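PDB 6Z0C: maquette-3, which is an artificial four-helix bundle with no known natural function, probably built to test how buried charged networks and ion pairs stabilise a designed protein. Local coordinates for residues 6-17 with 182-193. Numbering follows the deposited sequence.
Sequences LRQEFQQLIQEF and LVQKLQQTGQKL
L186 drives its CD2 methyl into the tightly packed inner side of this contact, 3.5 Å from L13 CB, where it sits as a knob among F10, L13, I14 and F17. Its other methyl, CD1, meets the F17 ring at the edge and in its plane, 3.6 Å from CD1 of that ring, while L182 CB lies over one face. F10 brings its ring edge to T189 CG2, and I14 CG1 covers one of its faces from within the same helix. L13 returns the interlock, entering the hole formed by L182, K185, L186 and T189. Such reciprocal knobs-into-holes packing joins the first and last helices of the four-helix bundle, whose segments run antiparallel at 157° with axes 9.9 Å apart; F111 of helix 105-144 and L86 of helix 52-99 extend the core. At the polar, partly exposed edge, extended E9 accepts a salt-bridge hydrogen bond from K192 NZ on the syn lone pair of OE1, at 2.8 Å; buried T189 OG1 meets OE1 from the core side at 3.0 Å. Replacing E9 by an alanine is likely to leave the K192 ammonium without its salt-bridge mate and T189 OG1 without this neighbour. Looser still are exposed E16 and K185, whose amine leads outward.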
ATOM      1  N   LEU A   6     -28.127  -7.373   5.615  1.00 34.18           N
ATOM      2  CA  LEU A   6     -27.031  -8.011   4.836  1.00 34.83           C
ATOM      3  C   LEU A   6     -26.561  -7.059   3.730  1.00 34.29           C
ATOM      4  O   LEU A   6     -25.338  -6.904   3.567  1.00 33.35           O
ATOM      5  CB  LEU A   6     -27.501  -9.351   4.267  1.00 34.85           C
ATOM      6  CG  LEU A   6     -26.438 -10.145   3.509  1.00 38.32           C
ATOM      7  CD1 LEU A   6     -25.203 -10.389   4.370  1.00 39.44           C
ATOM      8  CD2 LEU A   6     -27.010 -11.462   3.007  1.00 40.10           C
ATOM      9  N   ARG A   7     -27.487  -6.433   2.998  1.00 34.62           N
ATOM     10  CA  ARG A   7     -27.140  -5.414   1.975  1.00 33.04           C
ATOM     11  C   ARG A   7     -26.301  -4.313   2.643  1.00 32.12           C
ATOM     12  O   ARG A   7     -25.242  -3.964   2.091  1.00 32.21           O
ATOM     13  CB  ARG A   7     -28.399  -4.837   1.320  1.00 34.51           C
ATOM     14  CG  ARG A   7     -28.102  -3.787   0.260  1.00 34.88           C
ATOM     15  CD  ARG A   7     -29.331  -3.032  -0.209  1.00 35.75           C
ATOM     16  NE  ARG A   7     -28.961  -2.043  -1.216  1.00 35.84           N
ATOM     17  CZ  ARG A   7     -28.377  -0.873  -0.963  1.00 35.05           C
ATOM     18  NH1 ARG A   7     -28.070  -0.063  -1.961  1.00 36.81           N
ATOM     19  NH2 ARG A   7     -28.100  -0.509   0.276  1.00 35.55           N
ATOM     20  N   GLN A   8     -26.763  -3.793   3.785  1.00 32.80           N
ATOM     21  CA  GLN A   8     -26.102  -2.694   4.542  1.00 35.40           C
ATOM     22  C   GLN A   8     -24.713  -3.142   5.016  1.00 36.19           C
ATOM     23  O   GLN A   8     -23.775  -2.325   4.955  1.00 36.72           O
ATOM     24  CB  GLN A   8     -26.975  -2.262   5.724  1.00 38.46           C
ATOM     25  CG  GLN A   8     -26.363  -1.164   6.590  1.00 42.70           C
ATOM     26  CD  GLN A   8     -26.039   0.094   5.821  1.00 45.23           C
ATOM     27  OE1 GLN A   8     -26.413   0.256   4.663  1.00 44.62           O
ATOM     28  NE2 GLN A   8     -25.332   1.007   6.469  1.00 51.04           N
ATOM     29  N   GLU A   9     -24.595  -4.386   5.486  1.00 35.65           N
ATOM     30  CA  GLU A   9     -23.308  -4.988   5.920  1.00 37.29           C
ATOM     31  C   GLU A   9     -22.319  -4.924   4.751  1.00 35.40           C
ATOM     32  O   GLU A   9     -21.192  -4.448   4.959  1.00 35.52           O
ATOM     33  CB  GLU A   9     -23.539  -6.421   6.400  1.00 39.63           C
ATOM     34  CG  GLU A   9     -22.288  -7.129   6.881  1.00 42.20           C
ATOM     35  CD  GLU A   9     -22.584  -8.493   7.477  1.00 46.29           C
ATOM     36  OE1 GLU A   9     -22.047  -9.494   6.968  1.00 47.70           O
ATOM     37  OE2 GLU A   9     -23.371  -8.551   8.436  1.00 51.54           O
ATOM     38  N   PHE A  10     -22.747  -5.358   3.561  1.00 32.18           N
ATOM     39  CA  PHE A  10     -21.928  -5.362   2.322  1.00 31.39           C
ATOM     40  C   PHE A  10     -21.527  -3.929   1.945  1.00 31.78           C
ATOM     41  O   PHE A  10     -20.325  -3.664   1.713  1.00 30.72           O
ATOM     42  CB  PHE A  10     -22.690  -6.029   1.177  1.00 30.26           C
ATOM     43  CG  PHE A  10     -21.903  -6.090  -0.102  1.00 30.50           C
ATOM     44  CD1 PHE A  10     -20.909  -7.040  -0.274  1.00 29.94           C
ATOM     45  CD2 PHE A  10     -22.132  -5.175  -1.117  1.00 29.70           C
ATOM     46  CE1 PHE A  10     -20.170  -7.084  -1.445  1.00 31.08           C
ATOM     47  CE2 PHE A  10     -21.396  -5.226  -2.288  1.00 30.90           C
ATOM     48  CZ  PHE A  10     -20.421  -6.182  -2.454  1.00 29.61           C
ATOM     49  N   GLN A  11     -22.511  -3.032   1.878  1.00 32.92           N
ATOM     50  CA  GLN A  11     -22.320  -1.625   1.431  1.00 33.89           C
ATOM     51  C   GLN A  11     -21.356  -0.911   2.386  1.00 33.86           C
ATOM     52  O   GLN A  11     -20.497  -0.171   1.885  1.00 33.19           O
ATOM     53  CB  GLN A  11     -23.673  -0.918   1.324  1.00 34.25           C
ATOM     54  CG  GLN A  11     -24.512  -1.417   0.156  1.00 36.18           C
ATOM     55  CD  GLN A  11     -23.912  -1.027  -1.172  1.00 36.65           C
ATOM     56  OE1 GLN A  11     -23.212  -1.805  -1.815  1.00 38.08           O
ATOM     57  NE2 GLN A  11     -24.162   0.206  -1.578  1.00 41.96           N
ATOM     58  N   GLN A  12     -21.479  -1.150   3.697  1.00 34.74           N
ATOM     59  CA  GLN A  12     -20.594  -0.566   4.742  1.00 37.25           C
ATOM     60  C   GLN A  12     -19.143  -1.001   4.491  1.00 33.90           C
ATOM     61  O   GLN A  12     -18.246  -0.140   4.588  1.00 34.11           O
ATOM     62  CB  GLN A  12     -21.067  -0.963   6.144  1.00 42.69           C
ATOM     63  CG  GLN A  12     -22.167  -0.065   6.691  1.00 49.73           C
ATOM     64  CD  GLN A  12     -21.643   1.234   7.257  1.00 56.42           C
ATOM     65  OE1 GLN A  12     -22.008   2.318   6.809  1.00 65.44           O
ATOM     66  NE2 GLN A  12     -20.784   1.134   8.259  1.00 61.30           N
ATOM     67  N   LEU A  13     -18.923  -2.277   4.160  1.00 32.06           N
ATOM     68  CA  LEU A  13     -17.572  -2.841   3.889  1.00 31.07           C
ATOM     69  C   LEU A  13     -17.007  -2.216   2.611  1.00 29.29           C
ATOM     70  O   LEU A  13     -15.821  -1.879   2.614  1.00 29.95           O
ATOM     71  CB  LEU A  13     -17.642  -4.365   3.762  1.00 32.07           C
ATOM     72  CG  LEU A  13     -17.931  -5.132   5.049  1.00 32.62           C
ATOM     73  CD1 LEU A  13     -18.111  -6.609   4.750  1.00 32.34           C
ATOM     74  CD2 LEU A  13     -16.835  -4.922   6.085  1.00 33.87           C
ATOM     75  N   ILE A  14     -17.822  -2.073   1.560  1.00 29.06           N
ATOM     76  CA  ILE A  14     -17.385  -1.434   0.283  1.00 30.13           C
ATOM     77  C   ILE A  14     -16.928  -0.006   0.604  1.00 30.37           C
ATOM     78  O   ILE A  14     -15.836   0.383   0.137  1.00 34.34           O
ATOM     79  CB  ILE A  14     -18.498  -1.461  -0.787  1.00 30.73           C
ATOM     80  CG1 ILE A  14     -18.859  -2.888  -1.214  1.00 29.78           C
ATOM     81  CG2 ILE A  14     -18.121  -0.593  -1.981  1.00 32.43           C
ATOM     82  CD1 ILE A  14     -17.785  -3.601  -2.003  1.00 29.72           C
ATOM     83  N   GLN A  15     -17.720   0.736   1.385  1.00 32.21           N
ATOM     84  CA  GLN A  15     -17.453   2.164   1.707  1.00 36.59           C
ATOM     85  C   GLN A  15     -16.167   2.261   2.537  1.00 34.70           C
ATOM     86  O   GLN A  15     -15.318   3.110   2.211  1.00 34.15           O
ATOM     87  CB  GLN A  15     -18.637   2.797   2.439  1.00 41.25           C
ATOM     88  CG  GLN A  15     -18.451   4.279   2.753  1.00 48.33           C
ATOM     89  CD  GLN A  15     -18.232   5.139   1.529  1.00 55.61           C
ATOM     90  OE1 GLN A  15     -17.180   5.101   0.892  1.00 61.55           O
ATOM     91  NE2 GLN A  15     -19.223   5.954   1.206  1.00 63.82           N
ATOM     92  N   GLU A  16     -16.035   1.416   3.565  1.00 33.09           N
ATOM     93  CA  GLU A  16     -14.844   1.343   4.452  1.00 34.55           C
ATOM     94  C   GLU A  16     -13.592   1.091   3.601  1.00 32.59           C
ATOM     95  O   GLU A  16     -12.584   1.794   3.803  1.00 31.95           O
ATOM     96  CB  GLU A  16     -15.044   0.258   5.512  1.00 36.91           C
ATOM     97  CG  GLU A  16     -14.037   0.327   6.640  1.00 40.51           C
ATOM     98  CD  GLU A  16     -14.215  -0.721   7.729  1.00 43.97           C
ATOM     99  OE1 GLU A  16     -13.248  -0.951   8.470  1.00 46.47           O
ATOM    100  OE2 GLU A  16     -15.317  -1.302   7.832  1.00 45.53           O
ATOM    101  N   PHE A  17     -13.662   0.140   2.669  1.00 31.31           N
ATOM    102  CA  PHE A  17     -12.550  -0.238   1.758  1.00 31.91           C
ATOM    103  C   PHE A  17     -12.247   0.925   0.800  1.00 30.93           C
ATOM    104  O   PHE A  17     -11.057   1.212   0.583  1.00 31.67           O
ATOM    105  CB  PHE A  17     -12.892  -1.528   1.006  1.00 32.31           C
ATOM    106  CG  PHE A  17     -11.715  -2.338   0.517  1.00 33.00           C
ATOM    107  CD1 PHE A  17     -11.889  -3.665   0.163  1.00 35.13           C
ATOM    108  CD2 PHE A  17     -10.442  -1.795   0.410  1.00 34.00           C
ATOM    109  CE1 PHE A  17     -10.824  -4.424  -0.297  1.00 35.58           C
ATOM    110  CE2 PHE A  17      -9.380  -2.555  -0.051  1.00 34.65           C
ATOM    111  CZ  PHE A  17      -9.573  -3.867  -0.403  1.00 33.72           C
ATOM    112  N   LEU A 182     -10.429  -6.563   5.161  1.00 30.44           N
ATOM    113  CA  LEU A 182     -11.699  -6.152   4.509  1.00 32.28           C
ATOM    114  C   LEU A 182     -12.025  -7.119   3.367  1.00 30.88           C
ATOM    115  O   LEU A 182     -13.218  -7.407   3.183  1.00 35.16           O
ATOM    116  CB  LEU A 182     -11.591  -4.709   4.009  1.00 33.59           C
ATOM    117  CG  LEU A 182     -11.625  -3.634   5.094  1.00 37.14           C
ATOM    118  CD1 LEU A 182     -11.537  -2.247   4.475  1.00 38.79           C
ATOM    119  CD2 LEU A 182     -12.880  -3.751   5.947  1.00 40.08           C
ATOM    120  N   VAL A 183     -11.014  -7.605   2.637  1.00 30.36           N
ATOM    121  CA  VAL A 183     -11.210  -8.606   1.545  1.00 31.79           C
ATOM    122  C   VAL A 183     -11.862  -9.854   2.149  1.00 31.45           C
ATOM    123  O   VAL A 183     -12.823 -10.361   1.557  1.00 30.32           O
ATOM    124  CB  VAL A 183      -9.896  -8.961   0.822  1.00 34.80           C
ATOM    125  CG1 VAL A 183     -10.043 -10.227  -0.017  1.00 38.53           C
ATOM    126  CG2 VAL A 183      -9.402  -7.811  -0.037  1.00 36.32           C
ATOM    127  N   GLN A 184     -11.351 -10.335   3.284  1.00 30.88           N
ATOM    128  CA  GLN A 184     -11.883 -11.544   3.968  1.00 32.03           C
ATOM    129  C   GLN A 184     -13.322 -11.286   4.433  1.00 31.02           C
ATOM    130  O   GLN A 184     -14.166 -12.176   4.227  1.00 32.36           O
ATOM    131  CB  GLN A 184     -10.972 -11.953   5.126  1.00 32.37           C
ATOM    132  CG  GLN A 184      -9.614 -12.463   4.671  1.00 32.78           C
ATOM    133  CD  GLN A 184      -9.718 -13.565   3.645  1.00 32.62           C
ATOM    134  OE1 GLN A 184     -10.576 -14.441   3.728  1.00 34.66           O
ATOM    135  NE2 GLN A 184      -8.845 -13.522   2.653  1.00 34.02           N
ATOM    136  N   LYS A 185     -13.597 -10.121   5.030  1.00 29.81           N
ATOM    137  CA  LYS A 185     -14.964  -9.742   5.483  1.00 32.79           C
ATOM    138  C   LYS A 185     -15.912  -9.693   4.279  1.00 31.56           C
ATOM    139  O   LYS A 185     -17.045 -10.187   4.405  1.00 31.66           O
ATOM    140  CB  LYS A 185     -14.960  -8.397   6.210  1.00 34.52           C
ATOM    141  CG  LYS A 185     -14.226  -8.396   7.542  1.00 37.55           C
ATOM    142  CD  LYS A 185     -14.416  -7.111   8.319  1.00 42.05           C
ATOM    143  CE  LYS A 185     -13.756  -7.136   9.680  1.00 46.63           C
ATOM    144  NZ  LYS A 185     -14.321  -8.198  10.546  1.00 51.28           N
ATOM    145  N   LEU A 186     -15.474  -9.120   3.154  1.00 30.96           N
ATOM    146  CA  LEU A 186     -16.307  -9.040   1.924  1.00 31.29           C
ATOM    147  C   LEU A 186     -16.599 -10.459   1.414  1.00 30.52           C
ATOM    148  O   LEU A 186     -17.749 -10.706   1.030  1.00 31.92           O
ATOM    149  CB  LEU A 186     -15.602  -8.170   0.879  1.00 32.47           C
ATOM    150  CG  LEU A 186     -15.750  -6.666   1.106  1.00 33.20           C
ATOM    151  CD1 LEU A 186     -14.752  -5.878   0.274  1.00 34.20           C
ATOM    152  CD2 LEU A 186     -17.168  -6.209   0.802  1.00 34.60           C
ATOM    153  N   GLN A 187     -15.615 -11.363   1.455  1.00 29.62           N
ATOM    154  CA  GLN A 187     -15.778 -12.790   1.052  1.00 31.97           C
ATOM    155  C   GLN A 187     -16.783 -13.478   1.989  1.00 31.96           C
ATOM    156  O   GLN A 187     -17.584 -14.289   1.493  1.00 29.72           O
ATOM    157  CB  GLN A 187     -14.431 -13.521   1.058  1.00 34.89           C
ATOM    158  CG  GLN A 187     -13.513 -13.139  -0.095  1.00 38.02           C
ATOM    159  CD  GLN A 187     -13.619 -14.070  -1.280  1.00 40.86           C
ATOM    160  OE1 GLN A 187     -14.694 -14.565  -1.623  1.00 47.21           O
ATOM    161  NE2 GLN A 187     -12.493 -14.308  -1.929  1.00 41.86           N
ATOM    162  N   GLN A 188     -16.738 -13.179   3.292  1.00 33.75           N
ATOM    163  CA  GLN A 188     -17.683 -13.728   4.305  1.00 34.41           C
ATOM    164  C   GLN A 188     -19.098 -13.200   4.028  1.00 33.63           C
ATOM    165  O   GLN A 188     -20.050 -14.002   4.066  1.00 31.69           O
ATOM    166  CB  GLN A 188     -17.239 -13.370   5.724  1.00 34.89           C
ATOM    167  CG  GLN A 188     -16.053 -14.188   6.211  1.00 35.90           C
ATOM    168  CD  GLN A 188     -15.588 -13.764   7.581  1.00 39.26           C
ATOM    169  OE1 GLN A 188     -15.659 -12.594   7.946  1.00 43.38           O
ATOM    170  NE2 GLN A 188     -15.102 -14.722   8.354  1.00 40.87           N
ATOM    171  N   THR A 189     -19.237 -11.897   3.767  1.00 33.94           N
ATOM    172  CA  THR A 189     -20.542 -11.250   3.467  1.00 32.87           C
ATOM    173  C   THR A 189     -21.038 -11.763   2.112  1.00 32.88           C
ATOM    174  O   THR A 189     -22.246 -12.044   1.999  1.00 32.19           O
ATOM    175  CB  THR A 189     -20.447  -9.720   3.523  1.00 31.56           C
ATOM    176  OG1 THR A 189     -19.994  -9.368   4.831  1.00 32.81           O
ATOM    177  CG2 THR A 189     -21.768  -9.042   3.250  1.00 32.53           C
ATOM    178  N   GLY A 190     -20.135 -11.890   1.135  1.00 32.87           N
ATOM    179  CA  GLY A 190     -20.422 -12.487  -0.183  1.00 34.50           C
ATOM    180  C   GLY A 190     -21.058 -13.857  -0.033  1.00 33.45           C
ATOM    181  O   GLY A 190     -22.123 -14.085  -0.621  1.00 34.38           O
ATOM    182  N   GLN A 191     -20.440 -14.732   0.762  1.00 34.85           N
ATOM    183  CA  GLN A 191     -20.938 -16.108   1.021  1.00 34.32           C
ATOM    184  C   GLN A 191     -22.376 -16.046   1.550  1.00 33.39           C
ATOM    185  O   GLN A 191     -23.197 -16.870   1.106  1.00 33.07           O
ATOM    186  CB  GLN A 191     -20.002 -16.835   1.984  1.00 36.36           C
ATOM    187  CG  GLN A 191     -20.507 -18.209   2.386  1.00 38.72           C
ATOM    188  CD  GLN A 191     -19.433 -19.027   3.057  1.00 39.75           C
ATOM    189  OE1 GLN A 191     -18.327 -19.172   2.541  1.00 47.25           O
ATOM    190  NE2 GLN A 191     -19.755 -19.569   4.217  1.00 39.07           N
ATOM    191  N   LYS A 192     -22.679 -15.102   2.449  1.00 32.30           N
ATOM    192  CA  LYS A 192     -24.048 -14.921   3.005  1.00 33.48           C
ATOM    193  C   LYS A 192     -25.011 -14.521   1.878  1.00 32.18           C
ATOM    194  O   LYS A 192     -26.182 -14.909   1.954  1.00 32.49           O
ATOM    195  CB  LYS A 192     -24.067 -13.877   4.123  1.00 35.78           C
ATOM    196  CG  LYS A 192     -23.399 -14.295   5.423  1.00 38.23           C
ATOM    197  CD  LYS A 192     -23.658 -13.311   6.544  1.00 42.15           C
ATOM    198  CE  LYS A 192     -22.423 -12.989   7.353  1.00 47.35           C
ATOM    199  NZ  LYS A 192     -22.687 -11.906   8.328  1.00 52.94           N
ATOM    200  N   LEU A 193     -24.530 -13.779   0.875  1.00 33.18           N
ATOM    201  CA  LEU A 193     -25.358 -13.288  -0.259  1.00 33.19           C
ATOM    202  C   LEU A 193     -25.707 -14.432  -1.224  1.00 35.45           C
ATOM    203  O   LEU A 193     -26.843 -14.413  -1.733  1.00 35.56           O
ATOM    204  CB  LEU A 193     -24.626 -12.148  -0.976  1.00 33.83           C
ATOM    205  CG  LEU A 193     -24.686 -10.793  -0.273  1.00 36.56           C
ATOM    206  CD1 LEU A 193     -23.706  -9.811  -0.899  1.00 37.15           C
ATOM    207  CD2 LEU A 193     -26.099 -10.226  -0.306  1.00 37.40           C
TER